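Local structure of BCL2-like 10 (Danio rerio, 6FBX) at residues 72-77 against 119-124; 17-22 against 38-43. The protein acts as a pro-survival member of the Bcl-2 family, binding the BH3 segment of pro-apoptotic partners such as Bad in a surface groove. One frame throughout, in Å; residues are numbered along the deposited sequence.

In the fold
Both contacts are helix-on-helix packings in the all-helical Bcl-2 fold. Contact 2 comes first along the chain and joins helix 2-24 to helix 34-49. Contact 1 follows, and joins helix 69-80 to helix 112-129. Their centres lie about 15 Å apart, on opposite sides of the chain's centre. They share no helix, yet they touch: A119 CB packs on I21 CD1 at 3.8 Å and also meets A17 and E18. Helix 88-107 borders both. Each contact also has residues that pack on the bound BH3 peptide, which is consistent with both contacts holding groove-forming helices against the bundle.

Contact 1: residues 72-77 against 119-124; sequences CLQSVM and AETIAD
T121 faces helix 69-80 with its methyl group, and Q74, M77 and L73 gather round that methyl. The closest meeting is with Q74: its CG lies 3.4 Å from T121 CG2, and the two side chains pass at a slant. M77 comes from one turn further along. Its chain is bent at chi3 (-65°), and this bend brings the terminal methyl CE to 3.8 Å from T121 CG2. L73 adds one branch, CD2, which is 4.2 Å from T121 CG2 and also reaches I122 CG1 at 4.4 Å. The methyl of T121 is in place because CG2 stands anti to the backbone N. The same rotation, with chi1 at -62°, sets OG1 beside that N, where it hydrogen-bonds R117 O one turn back. That is its main partner, in its own helix; a weak bond also links OG1 to S70 OG on helix 69-80.

No direct hydrogen bond crosses between the segments. One water does the bridging instead. It accepts from Q74 NE2 at 2.6 Å and donates to T121 O at 2.9 Å. The extended chain of Q74 carries its amide out to this water, while its CG stays against the threonine.

The axes of the segments 72-77 and 119-124 cross at -38° and come within 10.1 Å. This is packing within the Bcl-2 helical bundle. S75 and V76 meet apolar side chains of the bound peptide, so helix 69-80 lines the BH3-binding groove. Helix 88-107 lies against the buried side: L73 touches T98, M77 touches I94, and I122 touches F95 and T98. Beyond helix 112-129 comes helix 2-24, where L14 packs on A119, E120 and A123, and R10 forms a salt bridge with D124. Helix 51-65 packs through F61 on C72 and V76, and a disulfide joins C65 to C72.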
loop_
_atom_site.group_PDB
_atom_site.type_symbol
_atom_site.label_atom_id
_atom_site.label_comp_id
_atom_site.label_asym_id
_atom_site.label_seq_id
_atom_site.Cartn_x
_atom_site.Cartn_y
_atom_site.Cartn_z
ATOM N N CYS A 72 9.610 -7.680 -5.330
ATOM C CA CYS A 72 8.399 -8.368 -5.761
ATOM C C CYS A 72 7.174 -7.470 -5.626
ATOM O O CYS A 72 6.264 -7.535 -6.461
ATOM C CB CYS A 72 8.216 -9.653 -4.953
ATOM S SG CYS A 72 9.577 -10.847 -5.141
ATOM N N LEU A 73 7.137 -6.624 -4.592
ATOM C CA LEU A 73 6.001 -5.728 -4.405
ATOM C C LEU A 73 5.926 -4.695 -5.522
ATOM O O LEU A 73 4.830 -4.339 -5.974
ATOM C CB LEU A 73 6.094 -5.040 -3.039
ATOM C CG LEU A 73 4.981 -4.052 -2.675
ATOM C CD1 LEU A 73 3.628 -4.748 -2.599
ATOM C CD2 LEU A 73 5.292 -3.353 -1.361
ATOM N N GLN A 74 7.077 -4.201 -5.985
ATOM C CA GLN A 74 7.078 -3.280 -7.116
ATOM C C GLN A 74 6.410 -3.907 -8.332
ATOM O O GLN A 74 5.648 -3.243 -9.043
ATOM C CB GLN A 74 8.509 -2.858 -7.457
ATOM C CG GLN A 74 9.150 -1.944 -6.433
ATOM C CD GLN A 74 10.578 -1.583 -6.791
ATOM O OE1 GLN A 74 11.257 -2.325 -7.502
ATOM N NE2 GLN A 74 11.040 -0.436 -6.305
ATOM N N SER A 75 6.679 -5.189 -8.588
ATOM C CA SER A 75 6.095 -5.837 -9.757
ATOM C C SER A 75 4.590 -6.016 -9.590
ATOM O O SER A 75 3.836 -5.902 -10.564
ATOM C CB SER A 75 6.776 -7.182 -10.011
ATOM O OG SER A 75 6.574 -8.072 -8.930
ATOM N N VAL A 76 4.134 -6.287 -8.367
ATOM C CA VAL A 76 2.698 -6.400 -8.120
ATOM C C VAL A 76 2.020 -5.046 -8.308
ATOM O O VAL A 76 0.980 -4.944 -8.970
ATOM C CB VAL A 76 2.443 -6.978 -6.715
ATOM C CG1 VAL A 76 0.958 -6.905 -6.355
ATOM C CG2 VAL A 76 2.924 -8.418 -6.646
ATOM N N MET A 77 2.594 -3.985 -7.733
ATOM C CA MET A 77 2.006 -2.656 -7.890
ATOM C C MET A 77 1.933 -2.262 -9.359
ATOM O O MET A 77 0.929 -1.699 -9.814
ATOM C CB MET A 77 2.810 -1.625 -7.099
ATOM C CG MET A 77 2.751 -1.806 -5.594
ATOM S SD MET A 77 3.522 -0.456 -4.675
ATOM C CE MET A 77 5.240 -0.610 -5.171
ATOM N N ALA A 119 7.867 0.019 3.277
ATOM C CA ALA A 119 7.385 1.396 3.324
ATOM C C ALA A 119 8.107 2.263 2.301
ATOM O O ALA A 119 7.481 3.079 1.610
ATOM C CB ALA A 119 7.571 1.968 4.730
ATOM N N GLU A 120 9.426 2.104 2.194
ATOM C CA GLU A 120 10.191 2.879 1.226
ATOM C C GLU A 120 9.808 2.515 -0.202
ATOM O O GLU A 120 9.808 3.382 -1.082
ATOM C CB GLU A 120 11.687 2.659 1.450
ATOM C CG GLU A 120 12.190 3.201 2.777
ATOM C CD GLU A 120 13.651 2.893 3.022
ATOM O OE1 GLU A 120 14.416 3.837 3.312
ATOM O OE2 GLU A 120 14.039 1.710 2.918
ATOM N N THR A 121 9.477 1.246 -0.449
ATOM C CA THR A 121 9.052 0.837 -1.783
ATOM C C THR A 121 7.747 1.519 -2.179
ATOM O O THR A 121 7.614 2.010 -3.307
ATOM C CB THR A 121 8.913 -0.684 -1.836
ATOM O OG1 THR A 121 10.190 -1.278 -1.576
ATOM C CG2 THR A 121 8.415 -1.146 -3.198
ATOM N N ILE A 122 6.773 1.562 -1.266
ATOM C CA ILE A 122 5.536 2.293 -1.537
ATOM C C ILE A 122 5.843 3.762 -1.794
ATOM O O ILE A 122 5.338 4.365 -2.747
ATOM C CB ILE A 122 4.543 2.130 -0.372
ATOM C CG1 ILE A 122 4.018 0.693 -0.304
ATOM C CG2 ILE A 122 3.374 3.114 -0.517
ATOM C CD1 ILE A 122 3.198 0.400 0.942
ATOM N N ALA A 123 6.666 4.359 -0.931
ATOM C CA ALA A 123 6.974 5.781 -1.052
ATOM C C ALA A 123 7.644 6.090 -2.385
ATOM O O ALA A 123 7.292 7.065 -3.057
ATOM C CB ALA A 123 7.862 6.219 0.115
ATOM N N ASP A 124 8.625 5.276 -2.784
ATOM C CA ASP A 124 9.309 5.525 -4.050
ATOM C C ASP A 124 8.352 5.402 -5.228
ATOM O O ASP A 124 8.424 6.184 -6.183
ATOM C CB ASP A 124 10.485 4.561 -4.224
ATOM C CG ASP A 124 11.666 4.907 -3.335
ATOM O OD1 ASP A 124 12.474 4.002 -3.037
ATOM O OD2 ASP A 124 11.783 6.080 -2.926
HETATM O O HOH W 1 9.365 1.352 -5.461
#

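Contact 2: residues 17-22 against 38-43; sequences AEDYIS and AMRYLA
R40 and D19 form a side-on salt bridge with two hydrogen bonds. R40 NH2 donates to D19 OD1 at 2.8 Å, and R40 NE donates to D19 OD2 at 3.0 Å. Both bonds are nearly straight. Each oxygen uses its syn lone pair, and the carboxylate and guanidinium planes are nearly coplanar. Both carboxylate oxygens thus have a partner in this largely buried contact. The arginine chain runs extended from CG to NE, which takes it across to the aspartate of the other helix. Its NH1 has a further acceptor, Q29 O, in the loop between the two helices. A lysine in place of R40 would probably lose the paired grip, leaving one oxygen of D19 without its mate and Q29 O without this donor.

In the Bcl-2 fold this joins the N-terminal helix, 2-24, to helix 34-49, the next in the chain; L42 of the latter packs on an aromatic side chain of the bound peptide. The short segments cross at -51°.

Beside the salt bridge, Y20 reaches over to A43. Its CG is anti to the backbone N (chi1 -173°), and the ring extends toward helix 34-49. A43 CB meets the ring obliquely, 3.3 Å from Y20 CZ. The backbone of R40 lies alongside, with CA 4.0 Å from Y20 CD1. The carbonyl of A43 accepts from T96 OG1 of helix 88-107.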
loop_
_atom_site.group_PDB
_atom_site.type_symbol
_atom_site.label_atom_id
_atom_site.label_comp_id
_atom_site.label_asym_id
_atom_site.label_seq_id
_atom_site.Cartn_x
_atom_site.Cartn_y
_atom_site.Cartn_z
ATOM N N ALA A 17 3.045 5.410 5.083
ATOM C CA ALA A 17 3.273 3.969 5.022
ATOM C C ALA A 17 3.880 3.450 6.317
ATOM O O ALA A 17 3.484 2.389 6.815
ATOM C CB ALA A 17 4.182 3.637 3.838
ATOM N N GLU A 18 4.848 4.176 6.880
ATOM C CA GLU A 18 5.447 3.739 8.135
ATOM C C GLU A 18 4.407 3.675 9.245
ATOM O O GLU A 18 4.416 2.746 10.062
ATOM C CB GLU A 18 6.592 4.671 8.528
ATOM C CG GLU A 18 7.858 4.459 7.722
ATOM C CD GLU A 18 9.033 5.238 8.277
ATOM O OE1 GLU A 18 8.867 6.437 8.583
ATOM O OE2 GLU A 18 10.119 4.642 8.422
ATOM N N ASP A 19 3.497 4.649 9.292
ATOM C CA ASP A 19 2.478 4.646 10.335
ATOM C C ASP A 19 1.540 3.458 10.184
ATOM O O ASP A 19 1.235 2.766 11.164
ATOM C CB ASP A 19 1.677 5.945 10.317
ATOM C CG ASP A 19 0.519 5.915 11.292
ATOM O OD1 ASP A 19 0.761 6.089 12.505
ATOM O OD2 ASP A 19 -0.625 5.683 10.850
ATOM N N TYR A 20 1.052 3.211 8.965
ATOM C CA TYR A 20 0.117 2.108 8.782
ATOM C C TYR A 20 0.783 0.776 9.092
ATOM O O TYR A 20 0.190 -0.087 9.747
ATOM C CB TYR A 20 -0.452 2.088 7.362
ATOM C CG TYR A 20 -1.529 1.044 7.248
ATOM C CD1 TYR A 20 -2.712 1.179 7.963
ATOM C CD2 TYR A 20 -1.352 -0.104 6.482
ATOM C CE1 TYR A 20 -3.700 0.220 7.902
ATOM C CE2 TYR A 20 -2.347 -1.069 6.404
ATOM C CZ TYR A 20 -3.514 -0.901 7.125
ATOM O OH TYR A 20 -4.505 -1.853 7.073
ATOM N N ILE A 21 2.022 0.594 8.636
ATOM C CA ILE A 21 2.737 -0.649 8.907
ATOM C C ILE A 21 2.932 -0.841 10.408
ATOM O O ILE A 21 2.740 -1.945 10.937
ATOM C CB ILE A 21 4.070 -0.657 8.134
ATOM C CG1 ILE A 21 3.789 -0.893 6.649
ATOM C CG2 ILE A 21 5.014 -1.723 8.674
ATOM C CD1 ILE A 21 4.972 -0.633 5.741
ATOM N N SER A 22 3.313 0.222 11.121
ATOM C CA SER A 22 3.432 0.126 12.574
ATOM C C SER A 22 2.088 -0.211 13.205
ATOM O O SER A 22 2.006 -1.038 14.121
ATOM C CB SER A 22 3.972 1.437 13.148
ATOM O OG SER A 22 5.236 1.763 12.597
ATOM N N ALA A 38 -7.145 8.539 8.328
ATOM C CA ALA A 38 -7.983 8.065 7.232
ATOM C C ALA A 38 -7.475 6.744 6.672
ATOM O O ALA A 38 -8.265 5.822 6.428
ATOM C CB ALA A 38 -8.046 9.120 6.130
ATOM N N MET A 39 -6.164 6.627 6.452
ATOM C CA MET A 39 -5.628 5.398 5.873
ATOM C C MET A 39 -5.795 4.223 6.827
ATOM O O MET A 39 -6.130 3.113 6.398
ATOM C CB MET A 39 -4.157 5.577 5.504
ATOM C CG MET A 39 -3.533 4.343 4.861
ATOM S SD MET A 39 -4.327 3.870 3.315
ATOM C CE MET A 39 -3.611 5.061 2.187
ATOM N N ARG A 40 -5.551 4.443 8.120
ATOM C CA ARG A 40 -5.795 3.401 9.111
ATOM C C ARG A 40 -7.212 2.855 8.997
ATOM O O ARG A 40 -7.431 1.638 9.028
ATOM C CB ARG A 40 -5.564 3.951 10.517
ATOM C CG ARG A 40 -4.121 4.153 10.905
ATOM C CD ARG A 40 -4.061 4.528 12.368
ATOM N NE ARG A 40 -2.727 4.903 12.811
ATOM C CZ ARG A 40 -2.411 5.134 14.081
ATOM N NH1 ARG A 40 -3.335 5.026 15.030
ATOM N NH2 ARG A 40 -1.173 5.475 14.404
ATOM N N TYR A 41 -8.193 3.751 8.881
ATOM C CA TYR A 41 -9.585 3.324 8.807
ATOM C C TYR A 41 -9.864 2.604 7.494
ATOM O O TYR A 41 -10.432 1.506 7.485
ATOM C CB TYR A 41 -10.508 4.533 8.962
ATOM C CG TYR A 41 -11.976 4.198 8.832
ATOM C CD1 TYR A 41 -12.607 4.214 7.594
ATOM C CD2 TYR A 41 -12.731 3.864 9.946
ATOM C CE1 TYR A 41 -13.947 3.904 7.471
ATOM C CE2 TYR A 41 -14.072 3.554 9.832
ATOM C CZ TYR A 41 -14.675 3.575 8.593
ATOM O OH TYR A 41 -16.012 3.269 8.477
ATOM N N LEU A 42 -9.462 3.209 6.373
ATOM C CA LEU A 42 -9.842 2.691 5.063
ATOM C C LEU A 42 -9.121 1.391 4.738
ATOM O O LEU A 42 -9.739 0.445 4.237
ATOM C CB LEU A 42 -9.555 3.743 3.992
ATOM C CG LEU A 42 -10.486 4.953 4.057
ATOM C CD1 LEU A 42 -9.930 6.114 3.239
ATOM C CD2 LEU A 42 -11.870 4.575 3.565
ATOM N N ALA A 43 -7.815 1.326 5.006
ATOM C CA ALA A 43 -7.064 0.114 4.697
ATOM C C ALA A 43 -7.499 -1.053 5.572
ATOM O O ALA A 43 -7.497 -2.201 5.111
ATOM C CB ALA A 43 -5.565 0.371 4.849
#